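Side-chain contacts in peptide synthetase, module 7 (Actinoplanes teichomyceticus, PDB 4TX3), which probably serves, as a catalytically altered condensation-type domain of a nonribosomal peptide synthetase, to recruit the cytochrome P450 enzymes that crosslink the teicoplanin peptide: residues 58-63 / 152-157; 105-110 / 126-131; 270-275 / 437-442. All blocks are in the same frame, centred on the assembly; numbering follows the deposited sequence.

Contact 1: residues 58-63 / 152-157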
loop_
_atom_site.group_PDB
_atom_site.type_symbol
_atom_site.label_atom_id
_atom_site.label_comp_id
_atom_site.label_asym_id
_atom_site.label_seq_id
_atom_site.Cartn_x
_atom_site.Cartn_y
_atom_site.Cartn_z
ATOM N N ALA B 58 26.356 -1.997 1.207
ATOM C CA ALA B 58 26.220 -0.550 1.349
ATOM C C ALA B 58 24.756 -0.193 1.583
ATOM O O ALA B 58 24.444 0.763 2.287
ATOM C CB ALA B 58 26.757 0.168 0.111
ATOM N N ALA B 59 23.869 -0.988 0.992
ATOM C CA ALA B 59 22.447 -0.735 1.048
ATOM C C ALA B 59 21.916 -0.966 2.464
ATOM O O ALA B 59 21.202 -0.116 3.003
ATOM C CB ALA B 59 21.722 -1.601 0.050
ATOM N N LEU B 60 22.276 -2.105 3.053
ATOM C CA LEU B 60 21.924 -2.428 4.439
ATOM C C LEU B 60 22.341 -1.296 5.379
ATOM O O LEU B 60 21.567 -0.837 6.214
ATOM C CB LEU B 60 22.588 -3.739 4.855
ATOM C CG LEU B 60 21.973 -4.969 4.183
ATOM C CD1 LEU B 60 22.910 -6.194 4.253
ATOM C CD2 LEU B 60 20.630 -5.269 4.827
ATOM N N ARG B 61 23.574 -0.842 5.205
ATOM C CA ARG B 61 24.096 0.334 5.884
ATOM C C ARG B 61 23.223 1.588 5.653
ATOM O O ARG B 61 23.004 2.378 6.581
ATOM C CB ARG B 61 25.529 0.579 5.411
ATOM C CG ARG B 61 26.415 1.307 6.366
ATOM C CD ARG B 61 27.820 1.438 5.775
ATOM N NE ARG B 61 28.514 0.152 5.692
ATOM C CZ ARG B 61 29.121 -0.311 4.600
ATOM N NH1 ARG B 61 29.113 0.395 3.469
ATOM N NH2 ARG B 61 29.728 -1.491 4.636
ATOM N N ASP B 62 22.728 1.768 4.422
ATOM C CA ASP B 62 21.893 2.925 4.077
ATOM C C ASP B 62 20.517 2.871 4.716
ATOM O O ASP B 62 19.920 3.909 5.000
ATOM C CB ASP B 62 21.718 3.052 2.565
ATOM C CG ASP B 62 22.998 3.458 1.858
ATOM O OD1 ASP B 62 23.899 4.045 2.505
ATOM O OD2 ASP B 62 23.109 3.169 0.646
ATOM N N VAL B 63 20.004 1.667 4.935
ATOM C CA VAL B 63 18.710 1.550 5.569
ATOM C C VAL B 63 18.821 2.042 7.001
ATOM O O VAL B 63 17.919 2.710 7.504
ATOM C CB VAL B 63 18.191 0.115 5.538
ATOM C CG1 VAL B 63 16.933 -0.043 6.424
ATOM C CG2 VAL B 63 17.906 -0.290 4.100
ATOM N N ASP B 152 8.403 -4.907 6.506
ATOM C CA ASP B 152 8.128 -4.548 5.100
ATOM C C ASP B 152 8.815 -3.247 4.739
ATOM O O ASP B 152 9.388 -3.129 3.653
ATOM C CB ASP B 152 6.630 -4.418 4.817
ATOM C CG ASP B 152 5.895 -5.713 5.015
ATOM O OD1 ASP B 152 6.310 -6.721 4.402
ATOM O OD2 ASP B 152 4.923 -5.739 5.797
ATOM N N VAL B 153 8.766 -2.272 5.655
ATOM C CA VAL B 153 9.417 -0.994 5.417
ATOM C C VAL B 153 10.902 -1.236 5.186
ATOM O O VAL B 153 11.496 -0.680 4.251
ATOM C CB VAL B 153 9.192 0.001 6.595
ATOM C CG1 VAL B 153 10.020 1.290 6.403
ATOM C CG2 VAL B 153 7.717 0.332 6.719
ATOM N N PHE B 154 11.489 -2.095 6.018
ATOM C CA PHE B 154 12.911 -2.401 5.918
ATOM C C PHE B 154 13.275 -2.851 4.492
ATOM O O PHE B 154 14.198 -2.314 3.874
ATOM C CB PHE B 154 13.313 -3.471 6.936
ATOM C CG PHE B 154 14.799 -3.755 6.967
ATOM C CD1 PHE B 154 15.364 -4.698 6.107
ATOM C CD2 PHE B 154 15.635 -3.073 7.842
ATOM C CE1 PHE B 154 16.731 -4.943 6.118
ATOM C CE2 PHE B 154 17.002 -3.322 7.867
ATOM C CZ PHE B 154 17.551 -4.256 7.003
ATOM N N PHE B 155 12.526 -3.807 3.951
ATOM C CA PHE B 155 12.852 -4.311 2.627
ATOM C C PHE B 155 12.435 -3.358 1.510
ATOM O O PHE B 155 13.039 -3.380 0.445
ATOM C CB PHE B 155 12.257 -5.716 2.433
ATOM C CG PHE B 155 12.943 -6.746 3.279
ATOM C CD1 PHE B 155 14.220 -7.175 2.961
ATOM C CD2 PHE B 155 12.354 -7.230 4.442
ATOM C CE1 PHE B 155 14.876 -8.090 3.770
ATOM C CE2 PHE B 155 13.011 -8.148 5.256
ATOM C CZ PHE B 155 14.265 -8.568 4.926
ATOM N N ARG B 156 11.448 -2.493 1.741
ATOM C CA ARG B 156 11.163 -1.473 0.733
ATOM C C ARG B 156 12.339 -0.518 0.691
ATOM O O ARG B 156 12.732 -0.059 -0.378
ATOM C CB ARG B 156 9.848 -0.724 1.010
ATOM C CG ARG B 156 8.617 -1.351 0.292
ATOM C CD ARG B 156 7.291 -0.992 0.966
ATOM N NE ARG B 156 7.352 0.350 1.547
ATOM C CZ ARG B 156 6.578 0.773 2.545
ATOM N NH1 ARG B 156 5.679 -0.046 3.081
ATOM N NH2 ARG B 156 6.706 2.010 3.005
ATOM N N ASP B 157 12.939 -0.246 1.844
ATOM C CA ASP B 157 14.041 0.709 1.873
ATOM C C ASP B 157 15.369 0.067 1.449
ATOM O O ASP B 157 16.222 0.735 0.865
ATOM C CB ASP B 157 14.145 1.348 3.254
ATOM C CG ASP B 157 13.029 2.373 3.503
ATOM O OD1 ASP B 157 12.384 2.809 2.514
ATOM O OD2 ASP B 157 12.792 2.744 4.679
#
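Phe-154 meets Leu-60 and Val-63 in purely apolar contacts, each aliphatic residue using one methyl. CD2 of Leu-60 comes to the ring edge, near the ring plane, 3.9 Å from CZ of Phe-154. CG1 of Val-63 approaches more obliquely beside the CD2-CE2 bond, with 3.6 Å to Phe-154 CE2, and its side chain crosses that of Phe-154 at about a right angle. The ring reaches them because its CG stands anti to the backbone N (chi1 -175°). The large flat phenylalanine thus bridges the distance between helices whose segment axes come no closer than 9.9 Å, at 129° to each other. Within the same helix, CD1 of Phe-154 sits over the centre of the Phe-155 ring, 4.0 Å above its plane.

These are two helices, 53-66 and 148-166, packed on one face of the first sheet of the condensation-domain fold, in what corresponds to the N-terminal lobe. Leu-60 also touches Trp-123 and Cys-125 of strand 123-129, and Phe-155 touches Val-43 and Leu-45 of strand 40-49.

Where the backbones draw nearest, the contact is methyl against main chain. CG2 of Val-63 lies 3.7 Å from the carbonyl carbon of Asp-157 and 4.2 Å from Asp-157 CB, and the compact beta-branched valine suits this close approach. The polar interactions of Asp-157 run elsewhere: OD2 takes a hydrogen bond from His-67 and pairs with Arg-66, while OD1 pairs with Arg-173, so this buried carboxylate is probably kept ionised.

Contact 2: residues 105-110 / 126-131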
loop_
_atom_site.group_PDB
_atom_site.type_symbol
_atom_site.label_atom_id
_atom_site.label_comp_id
_atom_site.label_asym_id
_atom_site.label_seq_id
_atom_site.Cartn_x
_atom_site.Cartn_y
_atom_site.Cartn_z
ATOM N N ALA B 105 19.331 -24.999 9.303
ATOM C CA ALA B 105 20.053 -24.975 10.572
ATOM C C ALA B 105 20.804 -23.661 10.782
ATOM O O ALA B 105 20.758 -23.074 11.867
ATOM C CB ALA B 105 21.024 -26.144 10.644
ATOM N N ARG B 106 21.500 -23.208 9.743
ATOM C CA ARG B 106 22.240 -21.955 9.815
ATOM C C ARG B 106 21.320 -20.735 10.005
ATOM O O ARG B 106 21.636 -19.831 10.794
ATOM C CB ARG B 106 23.092 -21.781 8.556
ATOM C CG ARG B 106 24.218 -22.797 8.440
ATOM C CD ARG B 106 25.128 -22.464 7.279
ATOM N NE ARG B 106 26.527 -22.489 7.694
ATOM C CZ ARG B 106 27.391 -23.420 7.322
ATOM N NH1 ARG B 106 27.001 -24.393 6.515
ATOM N NH2 ARG B 106 28.646 -23.368 7.744
ATOM N N LEU B 107 20.204 -20.716 9.269
ATOM C CA LEU B 107 19.188 -19.677 9.399
ATOM C C LEU B 107 18.643 -19.595 10.821
ATOM O O LEU B 107 18.490 -18.501 11.385
ATOM C CB LEU B 107 18.047 -19.929 8.422
ATOM C CG LEU B 107 18.434 -19.540 7.003
ATOM C CD1 LEU B 107 17.402 -20.005 5.983
ATOM C CD2 LEU B 107 18.614 -18.033 6.957
ATOM N N ALA B 108 18.370 -20.763 11.400
ATOM C CA ALA B 108 17.828 -20.853 12.752
ATOM C C ALA B 108 18.815 -20.338 13.797
ATOM O O ALA B 108 18.434 -19.575 14.686
ATOM C CB ALA B 108 17.429 -22.281 13.066
ATOM N N GLU B 109 20.073 -20.759 13.703
ATOM C CA GLU B 109 21.085 -20.336 14.671
ATOM C C GLU B 109 21.311 -18.820 14.654
ATOM O O GLU B 109 21.425 -18.192 15.705
ATOM C CB GLU B 109 22.410 -21.050 14.412
ATOM C CG GLU B 109 23.587 -20.432 15.156
ATOM C CD GLU B 109 24.893 -20.564 14.392
ATOM O OE1 GLU B 109 25.366 -19.545 13.825
ATOM O OE2 GLU B 109 25.448 -21.687 14.357
ATOM N N ARG B 110 21.370 -18.242 13.458
ATOM C CA ARG B 110 21.590 -16.806 13.300
ATOM C C ARG B 110 20.401 -15.994 13.860
ATOM O O ARG B 110 20.588 -14.964 14.525
ATOM C CB ARG B 110 21.851 -16.498 11.814
ATOM C CG ARG B 110 22.066 -15.037 11.430
ATOM C CD ARG B 110 23.178 -14.354 12.216
ATOM N NE ARG B 110 24.407 -15.141 12.342
ATOM C CZ ARG B 110 25.541 -14.677 12.872
ATOM N NH1 ARG B 110 25.610 -13.422 13.319
ATOM N NH2 ARG B 110 26.614 -15.464 12.949
ATOM N N GLU B 126 22.993 -11.645 7.746
ATOM C CA GLU B 126 24.021 -12.532 7.213
ATOM C C GLU B 126 23.679 -12.945 5.782
ATOM O O GLU B 126 22.512 -13.032 5.392
ATOM C CB GLU B 126 24.203 -13.771 8.107
ATOM C CG GLU B 126 25.648 -14.318 8.117
ATOM C CD GLU B 126 25.874 -15.470 9.122
ATOM O OE1 GLU B 126 24.909 -16.203 9.446
ATOM O OE2 GLU B 126 27.028 -15.656 9.587
ATOM N N LEU B 127 24.706 -13.178 4.984
ATOM C CA LEU B 127 24.483 -13.576 3.610
ATOM C C LEU B 127 25.062 -14.966 3.392
ATOM O O LEU B 127 26.258 -15.193 3.587
ATOM C CB LEU B 127 25.099 -12.561 2.646
ATOM C CG LEU B 127 24.821 -12.812 1.164
ATOM C CD1 LEU B 127 23.332 -12.740 0.855
ATOM C CD2 LEU B 127 25.605 -11.821 0.305
ATOM N N PHE B 128 24.196 -15.891 3.002
ATOM C CA PHE B 128 24.596 -17.266 2.733
ATOM C C PHE B 128 24.786 -17.484 1.229
ATOM O O PHE B 128 23.925 -17.103 0.429
ATOM C CB PHE B 128 23.557 -18.238 3.307
ATOM C CG PHE B 128 23.418 -18.135 4.792
ATOM C CD1 PHE B 128 24.389 -18.675 5.630
ATOM C CD2 PHE B 128 22.347 -17.464 5.360
ATOM C CE1 PHE B 128 24.287 -18.564 7.003
ATOM C CE2 PHE B 128 22.234 -17.351 6.733
ATOM C CZ PHE B 128 23.211 -17.903 7.558
ATOM N N ALA B 129 25.919 -18.069 0.844
ATOM C CA ALA B 129 26.182 -18.326 -0.569
ATOM C C ALA B 129 25.949 -19.799 -0.909
ATOM O O ALA B 129 26.620 -20.687 -0.386
ATOM C CB ALA B 129 27.588 -17.909 -0.931
ATOM N N LEU B 130 24.982 -20.039 -1.786
ATOM C CA LEU B 130 24.605 -21.385 -2.194
ATOM C C LEU B 130 25.281 -21.785 -3.501
ATOM O O LEU B 130 25.736 -22.916 -3.644
ATOM C CB LEU B 130 23.094 -21.483 -2.347
ATOM C CG LEU B 130 22.280 -21.457 -1.061
ATOM C CD1 LEU B 130 20.853 -21.114 -1.415
ATOM C CD2 LEU B 130 22.355 -22.805 -0.344
ATOM N N SER B 131 25.319 -20.862 -4.456
ATOM C CA SER B 131 26.118 -21.022 -5.671
ATOM C C SER B 131 26.404 -19.633 -6.232
ATOM O O SER B 131 26.086 -18.645 -5.587
ATOM C CB SER B 131 25.403 -21.892 -6.697
ATOM O OG SER B 131 24.292 -21.206 -7.231
#
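Arg-110 and Glu-126 form a salt bridge, with NE of Arg-110 3.1 Å from OE1 of Glu-126. The other oxygen, Glu-126 OE2, lies over one face of the guanidinium, 3.4 Å from Arg-110 NH2. With the two planes 56° apart, the pair is an ionic contact made at a slant, not the flat two-bond fork. Bends of the arginine chain at chi2 (55°) and chi3 (45°) curl the group back to the carboxylate, which stands out from the strand on an extended chain; long charged chains suit this partly exposed position.

Next to it Phe-128 faces the helix. Arg-106 offers its aliphatic part, CB being 3.8 Å from Phe-128 CE1 and CD 4.0 Å from the same atom, while Leu-107 CD2 comes to 3.7 Å from Phe-128 CE2. Both CB of Arg-106 and CD2 of Leu-107 approach the ring obliquely. An arginine fits here because its CB and CD lie against the phenylalanine ring while its charged end pairs with Asp-102.

Further out, Val-96 of the neighbouring strand touches Arg-106, Glu-126 and Phe-128, and Ser-138 of strand 134-142 touches Leu-107 and Phe-128. Backbone hydrogen bonds of Glu-126 to Ser-138 and of Phe-128 to Val-136 fix the strand beneath the helix. The helix runs almost antiparallel to the strand, as expected of a beta-alpha-beta crossover, here strand 96-97, helix 103-112 and strand 123-129.

Contact 3: residues 270-275 / 437-442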
loop_
_atom_site.group_PDB
_atom_site.type_symbol
_atom_site.label_atom_id
_atom_site.label_comp_id
_atom_site.label_asym_id
_atom_site.label_seq_id
_atom_site.Cartn_x
_atom_site.Cartn_y
_atom_site.Cartn_z
ATOM N N ALA B 270 -14.298 -16.489 22.898
ATOM C CA ALA B 270 -14.621 -16.256 24.300
ATOM C C ALA B 270 -15.619 -17.317 24.782
ATOM O O ALA B 270 -15.519 -17.809 25.909
ATOM C CB ALA B 270 -15.180 -14.830 24.515
ATOM N N MET B 271 -16.578 -17.677 23.931
ATOM C CA MET B 271 -17.532 -18.725 24.289
ATOM C C MET B 271 -16.810 -20.058 24.423
ATOM O O MET B 271 -17.156 -20.884 25.276
ATOM C CB MET B 271 -18.646 -18.848 23.250
ATOM C CG MET B 271 -19.636 -17.716 23.285
ATOM S SD MET B 271 -20.690 -17.762 21.823
ATOM C CE MET B 271 -22.170 -18.573 22.451
ATOM N N LEU B 272 -15.806 -20.266 23.580
ATOM C CA LEU B 272 -15.065 -21.515 23.614
ATOM C C LEU B 272 -14.287 -21.631 24.906
ATOM O O LEU B 272 -14.247 -22.697 25.516
ATOM C CB LEU B 272 -14.130 -21.630 22.414
ATOM C CG LEU B 272 -13.238 -22.870 22.339
ATOM C CD1 LEU B 272 -14.050 -24.170 22.321
ATOM C CD2 LEU B 272 -12.342 -22.786 21.132
ATOM N N LEU B 273 -13.675 -20.534 25.335
ATOM C CA LEU B 273 -12.849 -20.574 26.541
ATOM C C LEU B 273 -13.725 -20.779 27.782
ATOM O O LEU B 273 -13.347 -21.509 28.688
ATOM C CB LEU B 273 -12.001 -19.305 26.664
ATOM C CG LEU B 273 -10.896 -19.160 25.609
ATOM C CD1 LEU B 273 -10.356 -17.749 25.583
ATOM C CD2 LEU B 273 -9.769 -20.144 25.873
ATOM N N THR B 274 -14.895 -20.145 27.822
ATOM C CA THR B 274 -15.824 -20.384 28.914
ATOM C C THR B 274 -16.188 -21.866 28.939
ATOM O O THR B 274 -16.202 -22.491 29.983
ATOM C CB THR B 274 -17.105 -19.531 28.787
ATOM O OG1 THR B 274 -16.784 -18.146 28.975
ATOM C CG2 THR B 274 -18.114 -19.941 29.844
ATOM N N ARG B 275 -16.449 -22.420 27.764
ATOM C CA ARG B 275 -16.766 -23.829 27.596
ATOM C C ARG B 275 -15.580 -24.740 27.949
ATOM O O ARG B 275 -15.761 -25.873 28.348
ATOM C CB ARG B 275 -17.217 -24.052 26.153
ATOM C CG ARG B 275 -17.899 -25.359 25.904
ATOM C CD ARG B 275 -19.247 -25.461 26.608
ATOM N NE ARG B 275 -19.937 -26.672 26.162
ATOM C CZ ARG B 275 -19.592 -27.913 26.515
ATOM N NH1 ARG B 275 -18.571 -28.144 27.340
ATOM N NH2 ARG B 275 -20.278 -28.940 26.045
ATOM N N ARG B 437 -9.299 -27.131 16.429
ATOM C CA ARG B 437 -10.455 -27.783 15.810
ATOM C C ARG B 437 -11.781 -27.393 16.483
ATOM O O ARG B 437 -12.809 -27.235 15.811
ATOM C CB ARG B 437 -10.270 -29.305 15.810
ATOM C CG ARG B 437 -9.245 -29.780 14.773
ATOM C CD ARG B 437 -8.821 -31.233 14.970
ATOM N NE ARG B 437 -9.886 -32.171 14.637
ATOM C CZ ARG B 437 -10.066 -33.344 15.242
ATOM N NH1 ARG B 437 -9.254 -33.720 16.229
ATOM N NH2 ARG B 437 -11.068 -34.135 14.867
ATOM N N ARG B 438 -11.769 -27.217 17.800
ATOM C CA ARG B 438 -12.987 -26.796 18.492
ATOM C C ARG B 438 -13.381 -25.359 18.123
ATOM O O ARG B 438 -14.573 -25.054 17.969
ATOM C CB ARG B 438 -12.820 -26.961 20.001
ATOM C CG ARG B 438 -13.183 -28.360 20.421
ATOM C CD ARG B 438 -12.569 -28.787 21.727
ATOM N NE ARG B 438 -12.983 -30.149 22.051
ATOM C CZ ARG B 438 -12.388 -30.924 22.956
ATOM N NH1 ARG B 438 -11.338 -30.478 23.638
ATOM N NH2 ARG B 438 -12.840 -32.152 23.180
ATOM N N LEU B 439 -12.395 -24.487 17.930
ATOM C CA LEU B 439 -12.705 -23.120 17.541
ATOM C C LEU B 439 -13.391 -23.125 16.180
ATOM O O LEU B 439 -14.365 -22.384 15.971
ATOM C CB LEU B 439 -11.453 -22.229 17.532
ATOM C CG LEU B 439 -11.737 -20.816 16.994
ATOM C CD1 LEU B 439 -12.771 -20.053 17.838
ATOM C CD2 LEU B 439 -10.463 -20.004 16.856
ATOM N N VAL B 440 -12.920 -23.975 15.265
ATOM C CA VAL B 440 -13.584 -24.112 13.960
ATOM C C VAL B 440 -15.019 -24.623 14.124
ATOM O O VAL B 440 -15.949 -24.114 13.489
ATOM C CB VAL B 440 -12.804 -25.057 13.008
ATOM C CG1 VAL B 440 -13.582 -25.287 11.718
ATOM C CG2 VAL B 440 -11.422 -24.486 12.703
ATOM N N ARG B 441 -15.198 -25.613 15.001
ATOM C CA ARG B 441 -16.531 -26.154 15.256
ATOM C C ARG B 441 -17.464 -25.108 15.847
ATOM O O ARG B 441 -18.612 -24.981 15.402
ATOM C CB ARG B 441 -16.450 -27.379 16.164
ATOM C CG ARG B 441 -15.745 -28.549 15.477
ATOM C CD ARG B 441 -16.514 -29.868 15.575
ATOM N NE ARG B 441 -17.953 -29.767 15.300
ATOM C CZ ARG B 441 -18.896 -30.267 16.107
ATOM N NH1 ARG B 441 -18.549 -30.885 17.246
ATOM N NH2 ARG B 441 -20.186 -30.143 15.791
ATOM N N VAL B 442 -16.972 -24.341 16.820
ATOM C CA VAL B 442 -17.791 -23.288 17.407
ATOM C C VAL B 442 -18.187 -22.294 16.337
ATOM O O VAL B 442 -19.346 -21.899 16.249
ATOM C CB VAL B 442 -17.058 -22.551 18.564
ATOM C CG1 VAL B 442 -17.780 -21.263 18.937
ATOM C CG2 VAL B 442 -16.911 -23.461 19.754
#
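Arg-438 brings the one flat group among the touching residues, yet neither face nor edge of its guanidinium takes part in the contact between the two segments; it meets Leu-272 through its CB, 3.8 Å from Leu-272 CD1. The contact is a helix-helix packing in the second half of the condensation-domain fold, between helix 261-278, which leads into strand 281-288, and helix 429-448, which follows strand 413-423. The segment axes pass 10.0 Å apart at 121°.

The arginine chain, extended from CG to NE, takes the guanidinium away to bond through NE to the carbonyl oxygen of Ile-459 and through NH1 to the hydroxyl of Tyr-276. Arginine suits this border position, giving a methylene to the interior and its charge to the periphery.

Leu-272 carries this contact. With its CG anti to the backbone N (chi1 178°), its forked end points at the other helix: CD1 meets Arg-438 and Val-442, CD2 meets Leu-439. CD2 lies against the start of Leu-439, 3.6 Å from its CA and 3.7 Å from its CB. A flexible branched hydrocarbon such as leucine suits this place, since one methyl can lie against helix backbone. Beside Leu-272, Met-271 also faces the second helix but finds its neighbours in Phe-320, Val-323 and Ile-454, which continue the apolar interior. One turn beyond Arg-438, Val-442 touches the same methyl, its CG2 3.9 Å from Leu-272 CD1.

Contacts 1 and 2 belong to the same lobe: their centres are 19 Å apart, their nearest atoms about 6 Å, and they lie on opposite faces of one sheet, with strand 123-129 between the two helix layers. Along the chain contact 2 is nested within the loop that contact 1 closes. Contact 3 belongs to the other half, 42 Å from contact 1 and 40 Å from contact 2 between centres. The second protein chain touches none of the six segments. In canonical condensation domains the active site lies between the lobes, at an HHxxxDG motif; here the sequence at what is probably the equivalent place reads HRIAADD and runs directly into helix 148-166 of contact 1.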